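Local coordinates for protein aspartate-semialdehyde dehydrogenase 2 (Vibrio cholerae, PDB 2R00) that catalyses the NADPH-dependent reductive dephosphorylation of L-aspartyl-4-phosphate to L-aspartate-semialdehyde, an early step towards lysine and methionine, at residues G75-S78 and A79-P83; S97-R100 and Y101-D104. All coordinates share one frame; numbering follows the deposited sequence. Where two conformers were deposited one is given.

Contact 1 is the opening of helix 75-87, and contact 2 follows strand 91-94 in the same nucleotide-binding domain, so the two come in series along the chain. Their centres lie about 12 Å apart, and they meet directly: the methyl CB of Ala79 packs 3.5 Å from NE2 of His98, and CB of Ala82 lies 3.6 Å from CE2 of Phe99. Residues 97-104 reach the chemistry through Arg100, a predicted phosphate ligand, whose side chain is about 8 Å from that of Cys131, which forms the acyl-thioester intermediate. The start of the helix is near the same site, Gly75 lying about 9 Å from the side chain of Arg100.

Contact 1 (G75-S78 and A79-P83); sequences GELS and AKWAP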
loop_
_atom_site.group_PDB
_atom_site.type_symbol
_atom_site.label_atom_id
_atom_site.label_comp_id
_atom_site.label_asym_id
_atom_site.label_seq_id
_atom_site.Cartn_x
_atom_site.Cartn_y
_atom_site.Cartn_z
ATOM N N GLY A 75 0.920 28.050 -2.354
ATOM C CA GLY A 75 2.314 28.372 -2.616
ATOM C C GLY A 75 2.560 29.709 -3.284
ATOM O O GLY A 75 3.500 30.411 -2.922
ATOM N N GLU A 76 1.732 30.067 -4.265
ATOM C CA GLU A 76 1.978 31.310 -5.006
ATOM C C GLU A 76 1.755 32.559 -4.166
ATOM O O GLU A 76 2.498 33.531 -4.303
ATOM C CB GLU A 76 1.280 31.354 -6.381
ATOM C CG GLU A 76 2.177 30.880 -7.552
ATOM C CD GLU A 76 2.185 31.839 -8.745
ATOM O OE1 GLU A 76 3.010 31.662 -9.663
ATOM O OE2 GLU A 76 1.372 32.780 -8.777
ATOM N N LEU A 77 0.775 32.518 -3.266
ATOM C CA LEU A 77 0.587 33.604 -2.317
ATOM C C LEU A 77 1.699 33.696 -1.283
ATOM O O LEU A 77 2.070 34.798 -0.874
ATOM C CB LEU A 77 -0.806 33.549 -1.666
ATOM C CG LEU A 77 -1.898 34.009 -2.643
ATOM C CD1 LEU A 77 -3.315 33.721 -2.100
ATOM C CD2 LEU A 77 -1.714 35.506 -2.955
ATOM N N SER A 78 2.244 32.555 -0.864
ATOM C CA SER A 78 3.443 32.556 -0.006
ATOM C C SER A 78 4.670 33.128 -0.725
ATOM O O SER A 78 5.451 33.885 -0.142
ATOM C CB SER A 78 3.756 31.140 0.485
ATOM O OG SER A 78 2.925 30.813 1.576
ATOM N N ALA A 79 4.845 32.740 -1.982
ATOM C CA ALA A 79 5.919 33.278 -2.834
ATOM C C ALA A 79 5.934 34.808 -2.851
ATOM O O ALA A 79 6.996 35.426 -2.752
ATOM C CB ALA A 79 5.767 32.744 -4.258
ATOM N N LYS A 80 4.751 35.396 -3.007
ATOM C CA LYS A 80 4.536 36.846 -3.000
ATOM C C LYS A 80 4.673 37.456 -1.598
ATOM O O LYS A 80 5.480 38.370 -1.384
ATOM C CB LYS A 80 3.146 37.158 -3.578
ATOM C CG LYS A 80 2.793 38.652 -3.671
ATOM C CD LYS A 80 1.600 38.879 -4.604
ATOM C CE LYS A 80 1.219 40.362 -4.674
ATOM N NZ LYS A 80 0.365 40.651 -5.864
ATOM N N TRP A 81 3.899 36.926 -0.648
ATOM C CA TRP A 81 3.728 37.562 0.662
ATOM C C TRP A 81 4.742 37.243 1.769
ATOM O O TRP A 81 4.977 38.081 2.641
ATOM C CB TRP A 81 2.296 37.352 1.172
ATOM C CG TRP A 81 1.334 38.188 0.423
ATOM C CD1 TRP A 81 0.437 37.769 -0.503
ATOM C CD2 TRP A 81 1.209 39.614 0.495
ATOM N NE1 TRP A 81 -0.269 38.841 -0.996
ATOM C CE2 TRP A 81 0.187 39.987 -0.400
ATOM C CE3 TRP A 81 1.844 40.610 1.258
ATOM C CZ2 TRP A 81 -0.211 41.324 -0.580
ATOM C CZ3 TRP A 81 1.452 41.946 1.077
ATOM C CH2 TRP A 81 0.432 42.283 0.165
ATOM N N ALA A 82 5.338 36.053 1.752
ATOM C CA ALA A 82 6.297 35.708 2.804
ATOM C C ALA A 82 7.545 36.584 2.802
ATOM O O ALA A 82 8.026 36.944 3.879
ATOM C CB ALA A 82 6.677 34.226 2.782
ATOM N N PRO A 83 8.111 36.884 1.613
ATOM C CA PRO A 83 9.205 37.865 1.614
ATOM C C PRO A 83 8.836 39.227 2.225
ATOM O O PRO A 83 9.674 39.854 2.873
ATOM C CB PRO A 83 9.530 38.021 0.123
ATOM C CG PRO A 83 9.155 36.686 -0.475
ATOM C CD PRO A 83 7.876 36.339 0.259
#
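Leu77 and Trp81, one helical turn apart, run side by side and point the same way. The methyl CD2 of Leu77 reaches the indole at its edge, in the ring plane, 4.0 Å from CD1 of Trp81. CG of Trp81 is anti to its own carbonyl carbon; this chi1 of -73° brings the indole back along the preceding turn, and Leu77 O lies at the ring edge, near its plane, 3.4 Å from CD1 of Trp81. That oxygen also accepts Trp81 N at 2.8 Å. The segments belong to helix 75-87, the crossover helix of a beta-alpha-beta unit between the parallel strands 68-71 and 91-94 of the Rossmann-type domain. Its packed side carries Ser78, Trp81 and Ala82, all in contact with Phe71; Ser78 OG is hydrogen-bonded to Asp94, and the Trp81 ring meets that of Phe9 steeply. Ala82 N bonds to Ser78 O at 2.9 Å, and CD of Pro83 sits 3.5 Å from the same oxygen; with no N-H on Pro83 the helix kinks here. Glu76, Leu77 and Lys80 are exposed, and there the packing is looser: Leu77 touches Trp81 by a single methyl, and the extended Lys80 lies by CG along the rim of one indole face, then leads away.

Contact 2 (S97-R100 and Y101-D104); sequences SHFR and YDYD
Two overlapping type I beta turns, Ser97 to Arg100 and Phe99 to Asp102, form this part of the loop between strands 91-94 and 125-127, which brings the predicted phosphate ligand Arg100 to the active site. Both turns are closed by weak backbone bonds, the second from Asp102 N to Phe99 O at 3.4 Å. A water does much of the joining: it donates to His98 O at 2.6 Å and to Asp102 OD1 at 2.7 Å, and accepts from Tyr101 N at 2.9 Å. Three polar groups of the bend are thus tied together, among them His98 O and Asp102 OD1, two acceptors 3.5 Å apart that the water bridges. With CG anti to its carbonyl carbon (chi1 -72°), Asp102 turns OD1 back over the second turn to 3.3 Å from CA of Phe99. The Phe99 ring in turn carries CD2 of His98 over the centre of one face.

Arg100 and Tyr101 lie alongside each other and point the same way. CB of Arg100 sits over the middle of the tyrosine face in a CH-pi contact, 3.8 Å from the ring centroid, while CE1 of Tyr101 comes 3.4 Å from Ser97 O. Farther out, the guanidinium stands nearly upright to the phenol ring, the planes 77° apart, and CA of Ser97 lies above the guanidinium plane, toward its rim. Arg100 NE bonds to Asn128 O, and Tyr101 OH to Lys215 NZ, a second predicted phosphate ligand, so Tyr101 lies against one of these basic residues and reaches the other by its hydroxyl. An arginine and a lysine brought together round one tyrosine are consistent with the phosphate-binding pocket of aspartate-semialdehyde dehydrogenases.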
loop_
_atom_site.group_PDB
_atom_site.type_symbol
_atom_site.label_atom_id
_atom_site.label_comp_id
_atom_site.label_asym_id
_atom_site.label_seq_id
_atom_site.Cartn_x
_atom_site.Cartn_y
_atom_site.Cartn_z
ATOM N N SER A 97 4.406 24.172 -0.310
ATOM C CA SER A 97 5.627 23.596 -0.889
ATOM C C SER A 97 6.646 24.662 -1.291
ATOM O O SER A 97 7.811 24.341 -1.544
ATOM C CB SER A 97 5.293 22.727 -2.109
ATOM O OG SER A 97 4.626 23.520 -3.069
ATOM N N HIS A 98 6.230 25.928 -1.345
ATOM C CA HIS A 98 7.079 26.944 -2.001
ATOM C C HIS A 98 8.521 27.035 -1.490
ATOM O O HIS A 98 9.453 27.006 -2.304
ATOM C CB HIS A 98 6.441 28.346 -2.076
ATOM C CG HIS A 98 7.275 29.315 -2.861
ATOM N ND1 HIS A 98 7.391 29.253 -4.235
ATOM C CD2 HIS A 98 8.079 30.328 -2.463
ATOM C CE1 HIS A 98 8.239 30.179 -4.647
ATOM N NE2 HIS A 98 8.666 30.851 -3.591
ATOM N N PHE A 99 8.714 27.130 -0.173
ATOM C CA PHE A 99 10.072 27.327 0.394
ATOM C C PHE A 99 10.752 26.080 0.945
ATOM O O PHE A 99 11.851 26.165 1.500
ATOM C CB PHE A 99 10.062 28.386 1.497
ATOM C CG PHE A 99 9.691 29.748 1.026
ATOM C CD1 PHE A 99 10.605 30.535 0.345
ATOM C CD2 PHE A 99 8.424 30.261 1.288
ATOM C CE1 PHE A 99 10.255 31.811 -0.100
ATOM C CE2 PHE A 99 8.069 31.537 0.864
ATOM C CZ PHE A 99 8.980 32.313 0.164
ATOM N N ARG A 100 10.118 24.921 0.788
ATOM C CA ARG A 100 10.639 23.686 1.403
ATOM C C ARG A 100 12.023 23.275 0.894
ATOM O O ARG A 100 12.760 22.624 1.613
ATOM C CB ARG A 100 9.671 22.511 1.206
ATOM C CG ARG A 100 8.303 22.677 1.854
ATOM C CD ARG A 100 7.469 21.417 1.717
ATOM N NE ARG A 100 6.140 21.634 2.287
ATOM C CZ ARG A 100 5.012 21.127 1.800
ATOM N NH1 ARG A 100 5.034 20.357 0.722
ATOM N NH2 ARG A 100 3.858 21.402 2.395
ATOM N N TYR A 101 12.358 23.637 -0.343
ATOM C CA TYR A 101 13.568 23.107 -1.025
ATOM C C TYR A 101 14.672 24.157 -1.117
ATOM O O TYR A 101 15.756 23.878 -1.627
ATOM C CB TYR A 101 13.200 22.491 -2.411
ATOM C CG TYR A 101 11.936 21.674 -2.287
ATOM C CD1 TYR A 101 10.693 22.220 -2.618
ATOM C CD2 TYR A 101 11.970 20.384 -1.745
ATOM C CE1 TYR A 101 9.520 21.489 -2.440
ATOM C CE2 TYR A 101 10.796 19.649 -1.562
ATOM C CZ TYR A 101 9.581 20.213 -1.903
ATOM O OH TYR A 101 8.425 19.494 -1.717
ATOM N N ASP A 102 14.394 25.356 -0.603
ATOM C CA ASP A 102 15.378 26.437 -0.559
ATOM C C ASP A 102 16.520 26.080 0.388
ATOM O O ASP A 102 16.297 25.794 1.564
ATOM C CB ASP A 102 14.730 27.771 -0.157
ATOM C CG ASP A 102 13.856 28.354 -1.262
ATOM O OD1 ASP A 102 12.732 27.856 -1.431
ATOM O OD2 ASP A 102 14.293 29.293 -1.970
ATOM N N TYR A 103 17.738 26.098 -0.149
ATOM C CA TYR A 103 18.936 25.691 0.579
ATOM C C TYR A 103 19.082 26.396 1.927
ATOM O O TYR A 103 19.468 25.780 2.917
ATOM C CB TYR A 103 20.169 25.956 -0.284
ATOM C CG TYR A 103 21.496 25.609 0.365
ATOM C CD1 TYR A 103 21.856 24.291 0.589
ATOM C CD2 TYR A 103 22.396 26.616 0.728
ATOM C CE1 TYR A 103 23.075 23.968 1.170
ATOM C CE2 TYR A 103 23.623 26.304 1.310
ATOM C CZ TYR A 103 23.949 24.976 1.524
ATOM O OH TYR A 103 25.160 24.652 2.098
ATOM N N ASP A 104 18.754 27.681 1.942
ATOM C CA ASP A 104 18.936 28.543 3.101
ATOM C C ASP A 104 17.767 28.561 4.099
ATOM O O ASP A 104 17.826 29.262 5.116
ATOM C CB ASP A 104 19.253 29.965 2.627
ATOM C CG ASP A 104 18.275 30.488 1.529
ATOM O OD1 ASP A 104 17.629 29.695 0.788
ATOM O OD2 ASP A 104 18.201 31.726 1.396
HETATM O O HOH W 1 11.557 25.555 -2.356
#